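Local coordinates for putative NADH Oxidase (PDB 3E10), which binds flavin mononucleotide and, as a member of the nitroreductase family, probably acts as an FMN-dependent oxidoreductase, at residues B[9-14]-B[150-155]; B[17-22]-B[70-75]; B[29-34]-B[94-99]; B[54-59]-B[127-132]. One frame throughout, in Å; residues are numbered along the deposited sequence.

Contact 1 of 4, residues B[9-14]-B[150-155]. With FMN (flavin mononucleotide), chain L.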
# COMPACT_ATOMS: atom_id res chain seq x y z
N ARG B 9 -10.31 -9.54 0.11
CA ARG B 9 -9.63 -10.76 -0.32
C ARG B 9 -9.20 -10.63 -1.78
O ARG B 9 -9.80 -9.89 -2.56
CB ARG B 9 -10.55 -12.00 -0.19
CG ARG B 9 -10.97 -12.34 1.24
CD ARG B 9 -10.00 -13.22 1.98
NE ARG B 9 -8.71 -12.60 2.28
CZ ARG B 9 -8.49 -11.83 3.34
NH1 ARG B 9 -9.46 -11.52 4.20
NH2 ARG B 9 -7.28 -11.33 3.53
N SER B 10 -8.21 -11.42 -2.17
CA SER B 10 -7.91 -11.56 -3.59
C SER B 10 -8.97 -12.46 -4.25
O SER B 10 -9.07 -13.65 -3.94
CB SER B 10 -6.51 -12.18 -3.78
OG SER B 10 -5.50 -11.24 -3.46
N ILE B 11 -9.74 -11.86 -5.14
CA ILE B 11 -10.80 -12.53 -5.86
C ILE B 11 -10.41 -12.61 -7.32
O ILE B 11 -10.08 -11.59 -7.93
CB ILE B 11 -12.17 -11.82 -5.62
CG1 ILE B 11 -12.59 -12.03 -4.13
CG2 ILE B 11 -13.23 -12.36 -6.62
CD1 ILE B 11 -13.90 -11.38 -3.71
N ARG B 12 -10.38 -13.84 -7.85
CA ARG B 12 -9.74 -14.18 -9.12
C ARG B 12 -10.67 -14.72 -10.18
O ARG B 12 -10.21 -15.09 -11.26
CB ARG B 12 -8.62 -15.17 -8.87
CG ARG B 12 -7.52 -14.61 -7.96
CD ARG B 12 -6.38 -15.61 -7.78
NE ARG B 12 -5.24 -15.05 -7.08
CZ ARG B 12 -5.04 -15.12 -5.77
NH1 ARG B 12 -5.87 -15.77 -4.96
NH2 ARG B 12 -3.95 -14.55 -5.25
N ASN B 13 -11.98 -14.65 -9.92
CA ASN B 13 -12.98 -15.19 -10.82
C ASN B 13 -14.21 -14.30 -10.67
O ASN B 13 -14.60 -14.00 -9.56
CB ASN B 13 -13.25 -16.63 -10.40
CG ASN B 13 -14.11 -17.38 -11.38
OD1 ASN B 13 -14.11 -17.11 -12.58
ND2 ASN B 13 -14.85 -18.36 -10.86
N TYR B 14 -14.81 -13.91 -11.80
CA TYR B 14 -15.84 -12.89 -11.82
C TYR B 14 -17.03 -13.28 -12.66
O TYR B 14 -16.94 -14.06 -13.64
CB TYR B 14 -15.31 -11.55 -12.37
CG TYR B 14 -13.95 -11.21 -11.80
CD1 TYR B 14 -13.84 -10.68 -10.53
CD2 TYR B 14 -12.80 -11.47 -12.52
CE1 TYR B 14 -12.60 -10.43 -9.96
CE2 TYR B 14 -11.57 -11.23 -11.97
CZ TYR B 14 -11.45 -10.70 -10.71
OH TYR B 14 -10.17 -10.47 -10.23
N SER B 150 -16.40 -16.80 -4.86
CA SER B 150 -15.48 -16.38 -3.80
C SER B 150 -16.06 -15.13 -3.16
O SER B 150 -16.95 -14.54 -3.72
CB SER B 150 -14.10 -16.03 -4.35
OG SER B 150 -13.57 -17.08 -5.11
N GLU B 151 -15.56 -14.76 -2.00
CA GLU B 151 -16.10 -13.69 -1.20
C GLU B 151 -15.02 -12.84 -0.60
O GLU B 151 -13.95 -13.33 -0.31
CB GLU B 151 -16.79 -14.28 0.04
CG GLU B 151 -18.06 -15.00 -0.16
CD GLU B 151 -18.54 -15.56 1.16
OE1 GLU B 151 -18.00 -16.57 1.60
OE2 GLU B 151 -19.42 -14.96 1.78
N ASN B 152 -15.37 -11.59 -0.35
CA ASN B 152 -14.66 -10.75 0.61
C ASN B 152 -15.18 -11.28 1.94
O ASN B 152 -16.38 -11.23 2.22
CB ASN B 152 -14.95 -9.29 0.37
CG ASN B 152 -14.36 -8.76 -0.94
OD1 ASN B 152 -13.16 -8.92 -1.20
ND2 ASN B 152 -15.20 -8.11 -1.77
N LYS B 153 -14.29 -11.95 2.66
CA LYS B 153 -14.56 -12.49 3.99
C LYS B 153 -13.29 -12.42 4.80
O LYS B 153 -12.20 -12.29 4.25
CB LYS B 153 -15.01 -13.95 3.90
CG LYS B 153 -13.90 -14.95 3.55
CD LYS B 153 -14.45 -16.39 3.46
CE LYS B 153 -13.40 -17.37 3.02
NZ LYS B 153 -13.98 -18.71 2.67
N PHE B 154 -13.42 -12.53 6.11
CA PHE B 154 -12.29 -12.37 7.03
C PHE B 154 -11.52 -13.68 7.14
O PHE B 154 -12.04 -14.67 7.67
CB PHE B 154 -12.82 -11.92 8.40
CG PHE B 154 -11.77 -11.72 9.46
CD1 PHE B 154 -10.57 -11.11 9.20
CD2 PHE B 154 -12.04 -12.08 10.76
CE1 PHE B 154 -9.63 -10.88 10.18
CE2 PHE B 154 -11.10 -11.86 11.76
CZ PHE B 154 -9.90 -11.25 11.46
N ILE B 155 -10.29 -13.68 6.61
CA ILE B 155 -9.29 -14.72 6.89
C ILE B 155 -8.31 -14.02 7.86
O ILE B 155 -7.68 -13.03 7.51
CB ILE B 155 -8.56 -15.23 5.64
CG1 ILE B 155 -9.55 -15.92 4.69
CG2 ILE B 155 -7.42 -16.13 6.03
CD1 ILE B 155 -8.94 -16.37 3.37
N1 FMN L . -2.18 -12.78 -7.02
C2 FMN L . -2.24 -13.39 -8.24
O2 FMN L . -3.14 -14.22 -8.47
N3 FMN L . -1.33 -13.06 -9.21
C4 FMN L . -0.28 -12.20 -8.99
O4 FMN L . 0.53 -11.93 -9.90
C4A FMN L . -0.22 -11.56 -7.75
N5 FMN L . 0.77 -10.65 -7.51
C5A FMN L . 0.78 -9.98 -6.29
C6 FMN L . 1.78 -9.04 -6.06
C7 FMN L . 1.85 -8.33 -4.85
C7M FMN L . 2.88 -7.28 -4.65
C8 FMN L . 0.86 -8.57 -3.88
C8M FMN L . 0.76 -7.66 -2.66
C9 FMN L . -0.14 -9.51 -4.13
C9A FMN L . -0.19 -10.24 -5.31
N10 FMN L . -1.17 -11.20 -5.56
C10 FMN L . -1.21 -11.84 -6.79
C1' FMN L . -2.21 -11.46 -4.55
C2' FMN L . -1.64 -12.34 -3.43
O2' FMN L . -1.45 -13.69 -3.84
C3' FMN L . -2.61 -12.33 -2.24
O3' FMN L . -2.62 -11.01 -1.71
C4' FMN L . -2.27 -13.34 -1.13
O4' FMN L . -2.45 -14.68 -1.59
C5' FMN L . -3.08 -13.16 0.15
O5' FMN L . -4.48 -13.32 -0.09
P FMN L . -5.49 -12.10 0.16
O1P FMN L . -5.26 -11.59 1.56
O2P FMN L . -5.19 -11.03 -0.83
O3P FMN L . -6.86 -12.72 -0.00
O HOH W 1 -11.73 -8.29 -3.43
O HOH W 2 -14.99 -15.49 -7.32
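Arg9 reaches across to the 150-155 loop with both its backbone and its side chain. Its backbone N donates to Asn152 OD1 at 3.2 Å, in the plane of the amide and on a lone pair. The same OD1 takes a proton from a water that also donates to Arg9 O. Asn152 ND2 turns to the backbone O of Leu109, so both ends of this amide are engaged in the conformer described, one of two.

The Arg9 side chain is bent at two torsions, chi2 -86° and chi3 67°. These bends fold the chain back so that the guanidinium lies between the loop and the FMN phosphate. NH1 donates to Lys153 O at 2.8 Å, with the oxygen exactly in the guanidinium plane. NE bonds to FMN O3P and NH2 to FMN O1P, 2.9 and 2.8 Å away. Ile155 lies over one face, and its CD1 touches Arg9 CD at 3.6 Å. Ile11 CD1 packs on the Glu151 backbone and on Asn152 OD1.

Ser10 adds to the phosphate site: its N and OG bind O3P and O2P. Arg12 points to the isoalloxazine, with NE on FMN O2 at 2.7 Å and NH2 on N1.

Three hydrogen bonds, from NE, NH1 and NH2, fix the rotation of the Arg9 guanidinium. Its charge, with those of Arg8 and Arg157 nearby, would offset that of the phosphate, while the positive Arg12 probably favours electron density at the N1-O2 side of the flavin.

Contact 2 of 4, residues B[17-22]-B[70-75]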
# COMPACT_ATOMS: atom_id res chain seq x y z
N LYS B 17 -21.18 -9.48 -15.33
CA LYS B 17 -21.74 -8.17 -15.09
C LYS B 17 -20.68 -7.08 -15.18
O LYS B 17 -19.63 -7.19 -14.54
CB LYS B 17 -22.38 -8.15 -13.69
CG LYS B 17 -22.98 -6.81 -13.25
CD LYS B 17 -23.74 -6.92 -11.93
CE LYS B 17 -24.45 -5.60 -11.60
NZ LYS B 17 -25.42 -5.12 -12.66
N LYS B 18 -20.96 -6.03 -15.92
CA LYS B 18 -20.05 -4.90 -16.00
C LYS B 18 -19.98 -4.14 -14.68
O LYS B 18 -20.95 -4.06 -13.93
CB LYS B 18 -20.46 -3.95 -17.15
CG LYS B 18 -20.62 -4.66 -18.49
CD LYS B 18 -19.40 -5.47 -18.86
CE LYS B 18 -19.47 -6.01 -20.29
NZ LYS B 18 -18.26 -6.85 -20.62
N VAL B 19 -18.82 -3.54 -14.42
CA VAL B 19 -18.67 -2.69 -13.25
C VAL B 19 -19.22 -1.32 -13.64
O VAL B 19 -18.81 -0.74 -14.65
CB VAL B 19 -17.20 -2.57 -12.82
CG1 VAL B 19 -17.07 -1.65 -11.65
CG2 VAL B 19 -16.61 -3.98 -12.46
N GLU B 20 -20.16 -0.84 -12.84
CA GLU B 20 -20.83 0.42 -13.12
C GLU B 20 -19.82 1.55 -13.24
O GLU B 20 -18.84 1.61 -12.47
CB GLU B 20 -21.84 0.76 -12.02
CG GLU B 20 -23.06 -0.20 -11.95
CD GLU B 20 -22.88 -1.43 -11.07
OE1 GLU B 20 -21.73 -1.82 -10.78
OE2 GLU B 20 -23.91 -2.03 -10.68
N LYS B 21 -20.08 2.47 -14.17
CA LYS B 21 -19.21 3.62 -14.38
C LYS B 21 -18.92 4.36 -13.09
O LYS B 21 -17.80 4.77 -12.87
CB LYS B 21 -19.79 4.61 -15.42
CG LYS B 21 -19.95 4.00 -16.79
CD LYS B 21 -18.64 3.63 -17.47
CE LYS B 21 -18.93 3.38 -18.97
NZ LYS B 21 -17.96 2.46 -19.56
N GLU B 22 -19.93 4.52 -12.23
CA GLU B 22 -19.72 5.25 -10.98
C GLU B 22 -18.74 4.54 -10.05
O GLU B 22 -17.98 5.19 -9.34
CB GLU B 22 -21.03 5.52 -10.26
CG GLU B 22 -21.76 4.36 -9.76
N ALA B 70 -12.51 -11.17 -16.08
CA ALA B 70 -12.72 -9.85 -15.51
C ALA B 70 -13.41 -8.92 -16.50
O ALA B 70 -12.98 -8.83 -17.65
CB ALA B 70 -11.37 -9.22 -15.10
N PRO B 71 -14.48 -8.23 -16.08
CA PRO B 71 -15.04 -7.19 -16.92
C PRO B 71 -14.34 -5.84 -16.85
O PRO B 71 -14.71 -4.92 -17.61
CB PRO B 71 -16.44 -7.01 -16.32
CG PRO B 71 -16.22 -7.27 -14.84
CD PRO B 71 -15.30 -8.45 -14.87
N LEU B 72 -13.37 -5.71 -15.95
CA LEU B 72 -12.64 -4.47 -15.78
C LEU B 72 -11.20 -4.81 -15.43
O LEU B 72 -10.95 -5.71 -14.63
CB LEU B 72 -13.22 -3.65 -14.62
CG LEU B 72 -12.55 -2.32 -14.25
CD1 LEU B 72 -12.63 -1.32 -15.38
CD2 LEU B 72 -13.20 -1.75 -12.99
N ALA B 73 -10.28 -4.10 -16.05
CA ALA B 73 -8.87 -4.13 -15.63
C ALA B 73 -8.36 -2.71 -15.48
O ALA B 73 -8.72 -1.83 -16.28
CB ALA B 73 -8.00 -4.89 -16.65
N ILE B 74 -7.53 -2.48 -14.46
CA ILE B 74 -6.89 -1.17 -14.28
C ILE B 74 -5.38 -1.42 -14.26
O ILE B 74 -4.88 -2.13 -13.38
CB ILE B 74 -7.35 -0.45 -12.98
CG1 ILE B 74 -8.89 -0.38 -12.93
CG2 ILE B 74 -6.70 0.96 -12.91
CD1 ILE B 74 -9.47 0.15 -11.57
N VAL B 75 -4.68 -0.86 -15.25
CA VAL B 75 -3.22 -0.92 -15.28
C VAL B 75 -2.67 0.30 -14.53
O VAL B 75 -2.99 1.42 -14.88
CB VAL B 75 -2.68 -0.98 -16.72
CG1 VAL B 75 -1.14 -1.20 -16.75
CG2 VAL B 75 -3.38 -2.08 -17.54
O HOH W 3 -16.08 -5.43 -19.89
O HOH W 4 -16.80 -3.31 -16.49
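Val19 and Pro71 meet at about a right angle, and Val19 meets Leu72 in the same way. One methyl of Val19, CG2, serves both partners. It lies 4.1 Å from Pro71 CG and 4.0 Å from Leu72 CB, so it rests at the junction of two consecutive side chains. The other methyl, CG1, stands anti to the backbone N (chi1 178°) and faces Leu72 CD2. These are ordinary van der Waals contacts between apolar groups.

The proline ring also has a polar neighbour. Its CG comes within 3.4 Å of Lys17 O, and its CB is near the same oxygen. Lys18 runs alongside Pro71 in the opposite direction. A bend at chi2 (-53°) carries its aliphatic part past the ring, with CD 4.2 Å from Pro71 CB.

No direct hydrogen bond joins the two segments. Two waters do this work, and both donate to Pro71 O. One accepts from Lys18 NZ and the other from Val19 N, the latter at 2.9 Å. Pro71 O is thus linked to one backbone and one side-chain nitrogen of the 17-22 segment.

The contact joins the loop before helix 21-32 to the start of strand 72-79. Glu20 is the N-cap residue of that helix. Ile24 of the helix packs on both Val19 and Leu72, and Leu27 adds to the cover on Leu72. On the sheet side, Leu72 pairs through its backbone with Val144 of strand 136-145.

Contact 3 of 4, residues B[29-34]-B[94-99]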
# COMPACT_ATOMS: atom_id res chain seq x y z
N ARG B 29 -10.62 7.36 -7.86
CA ARG B 29 -10.54 8.35 -6.82
C ARG B 29 -9.80 7.80 -5.59
O ARG B 29 -8.97 8.49 -4.99
CB ARG B 29 -11.95 8.85 -6.43
CG ARG B 29 -12.54 9.79 -7.47
CD ARG B 29 -13.93 10.29 -7.04
NE ARG B 29 -14.52 11.17 -8.06
CZ ARG B 29 -14.22 12.45 -8.23
NH1 ARG B 29 -13.34 13.08 -7.42
NH2 ARG B 29 -14.81 13.13 -9.19
N ALA B 30 -10.11 6.57 -5.21
CA ALA B 30 -9.47 5.96 -4.03
C ALA B 30 -7.96 5.85 -4.26
O ALA B 30 -7.16 6.20 -3.37
CB ALA B 30 -10.07 4.59 -3.69
N ALA B 31 -7.56 5.40 -5.44
CA ALA B 31 -6.14 5.29 -5.79
C ALA B 31 -5.42 6.62 -5.60
O ALA B 31 -4.33 6.69 -5.01
CB ALA B 31 -6.00 4.84 -7.24
N MSE B 32 -6.05 7.69 -6.07
CA MSE B 32 -5.41 9.00 -6.10
C MSE B 32 -5.39 9.72 -4.76
O MSE B 32 -4.76 10.77 -4.64
CB MSE B 32 -5.96 9.89 -7.20
CG MSE B 32 -5.69 9.26 -8.55
SE MSE B 32 -5.99 10.43 -10.07
CE MSE B 32 -7.29 9.36 -11.05
N GLN B 33 -6.06 9.15 -3.75
CA GLN B 33 -5.94 9.61 -2.37
C GLN B 33 -4.80 8.97 -1.60
O GLN B 33 -4.60 9.28 -0.42
CB GLN B 33 -7.25 9.37 -1.61
CG GLN B 33 -8.41 10.18 -2.09
CD GLN B 33 -8.19 11.67 -2.06
OE1 GLN B 33 -8.29 12.34 -3.10
NE2 GLN B 33 -7.86 12.21 -0.89
N ALA B 34 -4.01 8.11 -2.23
CA ALA B 34 -2.90 7.47 -1.54
C ALA B 34 -1.82 8.46 -1.13
O ALA B 34 -1.62 9.51 -1.78
CB ALA B 34 -2.31 6.37 -2.41
N ALA B 94 2.16 1.04 -4.63
CA ALA B 94 1.61 -0.01 -3.80
C ALA B 94 0.51 0.53 -2.88
O ALA B 94 -0.52 -0.12 -2.67
CB ALA B 94 2.77 -0.68 -2.99
N ALA B 95 0.72 1.74 -2.35
CA ALA B 95 -0.30 2.35 -1.49
C ALA B 95 -1.57 2.64 -2.30
O ALA B 95 -2.68 2.44 -1.82
CB ALA B 95 0.27 3.63 -0.84
N ALA B 96 -1.40 3.15 -3.53
CA ALA B 96 -2.52 3.36 -4.44
C ALA B 96 -3.26 2.06 -4.75
O ALA B 96 -4.50 2.00 -4.75
CB ALA B 96 -2.05 4.06 -5.72
N ALA B 97 -2.50 1.00 -5.02
CA ALA B 97 -3.10 -0.31 -5.32
C ALA B 97 -3.94 -0.81 -4.15
O ALA B 97 -5.06 -1.28 -4.33
CB ALA B 97 -1.98 -1.33 -5.65
N GLU B 98 -3.39 -0.67 -2.94
CA GLU B 98 -4.09 -1.13 -1.76
C GLU B 98 -5.37 -0.31 -1.59
O GLU B 98 -6.40 -0.87 -1.22
CB GLU B 98 -3.19 -1.06 -0.51
CG GLU B 98 -3.86 -1.55 0.80
CD GLU B 98 -4.30 -3.02 0.80
OE1 GLU B 98 -4.14 -3.72 -0.22
OE2 GLU B 98 -4.86 -3.48 1.84
N ASN B 99 -5.31 1.00 -1.85
CA ASN B 99 -6.54 1.77 -1.79
C ASN B 99 -7.60 1.26 -2.77
O ASN B 99 -8.80 1.23 -2.47
CB ASN B 99 -6.30 3.25 -2.03
CG ASN B 99 -5.81 3.99 -0.80
OD1 ASN B 99 -5.47 3.39 0.24
ND2 ASN B 99 -5.77 5.32 -0.92
O HOH W 5 -5.84 7.51 1.30
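This is a buried helix-helix contact built almost wholly from alanines, between the C-terminal end of helix 21-32 and the middle of helix 89-106. The small side chains let the backbones come very close, with Ala31 CA and Ala96 CA only 4.3 Å apart. Ala96 CB lies 3.6 Å from Ala31 O. Ala34, just past the end of the helix, points its CB at the backbone of Ala96 and reaches its N at 3.5 Å. The same methyl touches Ala95 CB and Ala96 CB.

Both helices belong to the alpha-beta core of the FMN-binding nitroreductase fold. Strand 43-48 lies beside the first through Phe45 and Trp43, and strand 110-115 meets the second through Trp113. The FMN is close by, about 5 Å from the Ala95 side chain.

Asn99 supplies the polar link. With CG anti to its carbonyl carbon (chi1 -81°), the amide is swung toward the end of the other helix, where ND2 donates to Ala30 O at 3.0 Å. The oxygen lies near the amide plane of Asn99, but the donor sits 36° above the carbonyl plane of Ala30. Gln33 N reaches that oxygen from the opposite face, so a carbonyl at the helix end has two protein donors. A water also accepts from ND2 and lies 2.8 Å from Gln33 O. The side chain of Gln33 turns away and hydrogen-bonds to the backbone of Ile155 and Arg157 of the second subunit.

Contact 4 of 4, residues B[54-59]-B[127-132]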
# COMPACT_ATOMS: atom_id res chain seq x y z
N ILE B 54 -8.79 -7.09 -22.59
CA ILE B 54 -8.59 -7.65 -21.24
C ILE B 54 -8.05 -9.09 -21.34
O ILE B 54 -7.10 -9.47 -20.65
CB ILE B 54 -9.86 -7.56 -20.40
CG1 ILE B 54 -10.29 -6.11 -20.16
CG2 ILE B 54 -9.69 -8.25 -19.04
CD1 ILE B 54 -11.75 -5.97 -19.60
N ASP B 55 -8.63 -9.89 -22.23
CA ASP B 55 -8.16 -11.26 -22.39
C ASP B 55 -6.71 -11.29 -22.90
O ASP B 55 -5.88 -12.10 -22.45
CB ASP B 55 -9.12 -12.02 -23.33
CG ASP B 55 -9.01 -13.52 -23.19
OD1 ASP B 55 -9.52 -14.08 -22.19
OD2 ASP B 55 -8.42 -14.15 -24.08
N LYS B 56 -6.38 -10.42 -23.83
CA LYS B 56 -5.02 -10.29 -24.34
C LYS B 56 -4.07 -9.95 -23.19
O LYS B 56 -2.96 -10.47 -23.12
CB LYS B 56 -4.96 -9.18 -25.40
CG LYS B 56 -3.56 -8.88 -25.95
CD LYS B 56 -3.57 -7.72 -26.93
CE LYS B 56 -2.17 -7.34 -27.37
NZ LYS B 56 -2.21 -6.47 -28.57
N LEU B 57 -4.53 -9.06 -22.32
CA LEU B 57 -3.72 -8.58 -21.22
C LEU B 57 -3.37 -9.71 -20.24
O LEU B 57 -2.30 -9.67 -19.60
CB LEU B 57 -4.47 -7.42 -20.54
CG LEU B 57 -3.77 -6.72 -19.36
CD1 LEU B 57 -2.49 -6.02 -19.79
CD2 LEU B 57 -4.79 -5.75 -18.70
N SER B 58 -4.21 -10.75 -20.15
CA SER B 58 -3.91 -11.93 -19.31
C SER B 58 -2.59 -12.58 -19.67
O SER B 58 -2.04 -13.31 -18.86
CB SER B 58 -5.03 -12.97 -19.37
OG SER B 58 -5.05 -13.63 -20.62
N ASN B 59 -2.10 -12.33 -20.88
CA ASN B 59 -0.85 -12.94 -21.32
C ASN B 59 0.40 -12.28 -20.75
O ASN B 59 1.52 -12.77 -20.97
CB ASN B 59 -0.75 -12.91 -22.86
CG ASN B 59 -1.83 -13.75 -23.53
OD1 ASN B 59 -2.09 -14.87 -23.10
ND2 ASN B 59 -2.48 -13.21 -24.55
N LYS B 127 4.82 -2.86 -21.34
CA LYS B 127 5.36 -1.81 -22.18
C LYS B 127 5.03 -2.03 -23.64
O LYS B 127 4.61 -1.10 -24.32
CB LYS B 127 6.88 -1.67 -22.02
CG LYS B 127 7.28 -0.96 -20.73
CD LYS B 127 8.77 -0.84 -20.52
CE LYS B 127 9.09 -0.31 -19.12
N GLU B 128 5.19 -3.27 -24.11
CA GLU B 128 4.96 -3.62 -25.52
C GLU B 128 3.47 -3.58 -25.87
O GLU B 128 3.07 -3.05 -26.91
CB GLU B 128 5.55 -5.02 -25.77
CG GLU B 128 7.08 -4.96 -25.94
CD GLU B 128 7.82 -6.31 -26.00
OE1 GLU B 128 7.17 -7.36 -26.13
OE2 GLU B 128 9.07 -6.29 -25.89
N MSE B 129 2.63 -4.09 -24.97
CA MSE B 129 1.20 -4.15 -25.22
C MSE B 129 0.58 -2.77 -25.39
O MSE B 129 -0.31 -2.58 -26.21
CB MSE B 129 0.50 -4.92 -24.09
CG MSE B 129 0.74 -6.41 -24.17
SE MSE B 129 0.17 -7.28 -22.52
CE MSE B 129 -0.20 -9.01 -23.11
N PHE B 130 1.04 -1.81 -24.60
CA PHE B 130 0.53 -0.46 -24.65
C PHE B 130 1.47 0.55 -25.34
O PHE B 130 1.17 1.74 -25.36
CB PHE B 130 0.23 -0.01 -23.20
CG PHE B 130 -0.88 -0.81 -22.56
CD1 PHE B 130 -2.20 -0.59 -22.94
CD2 PHE B 130 -0.60 -1.80 -21.62
CE1 PHE B 130 -3.21 -1.34 -22.39
CE2 PHE B 130 -1.62 -2.55 -21.05
CZ PHE B 130 -2.92 -2.31 -21.42
N ASN B 131 2.54 0.05 -25.96
CA ASN B 131 3.58 0.86 -26.58
C ASN B 131 3.96 2.07 -25.75
O ASN B 131 3.87 3.20 -26.19
CB ASN B 131 3.20 1.28 -27.99
CG ASN B 131 4.36 1.87 -28.73
OD1 ASN B 131 5.48 1.40 -28.58
ND2 ASN B 131 4.11 2.97 -29.47
N LEU B 132 4.34 1.81 -24.50
CA LEU B 132 4.56 2.91 -23.58
C LEU B 132 5.85 3.67 -23.88
O LEU B 132 6.86 3.08 -24.24
CB LEU B 132 4.65 2.38 -22.13
CG LEU B 132 3.39 1.67 -21.63
CD1 LEU B 132 3.63 1.12 -20.24
CD2 LEU B 132 2.19 2.63 -21.69
O HOH W 6 -1.43 -4.11 -27.99
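A selenomethionine reaches across to the 54-59 segment and sets its terminal methyl against a backbone carbonyl. Met129 CE lies 3.1 Å from Lys56 O in the conformer described, which is one of two, so this short approach is doubtful in detail. Beyond CG the Met129 chain is extended (chi2 168°), and this carries SE and CE across the gap. CE also meets Asn59 CB at 3.9 Å.

Leu57 supplies the buried side of the contact. Its CD1 lies 4.0 Å from Met129 SE and 3.8 Å from Phe130 CE2. The methyl approaches the ring edge, near its plane, and does not lie over a face. The Leu57 and Phe130 side chains cross at about a right angle. Both also rest on the sheet, where they share Val75 of strand 72-79.

The outer side is polar. In the conformer described, one of two, Lys56 stretches out in full towards the other segment. Its NZ donates to a water at 2.6 Å, and that water donates to Met129 O, also at 2.6 Å. Phe130 is the first residue to leave helical geometry, and Asn131, with positive phi, is the C-prime residue of a Schellman motif that closes helix 120-129.

No direct hydrogen bond spans the contact, so apolar packing and one bridging water join the segments. In this conformer the Lys56 charge, near the C-terminal end of helix 120-129, would probably interact favourably with the helix dipole.

From the N terminus, the segment after helix 4-7 comes first, and contact 1 joins it to the loop beyond strand 136-145. This is the widest closure, and the other three fall within it. Contact 2 links the start of helix 21-32 to strand 72-79. Contact 3 links the end of the same helix to helix 89-106, and contact 4 ties helix 51-57 to helix 120-129. Contacts 2, 3 and 4 all cross one another along the chain. Contact 2 touches contact 1 through Tyr14 and contact 4 through Ala73 and Val75. Contacts 3 and 4 lie on opposite sides of the chain's centre. Contacts 1, 3 and 4 also touch the second subunit.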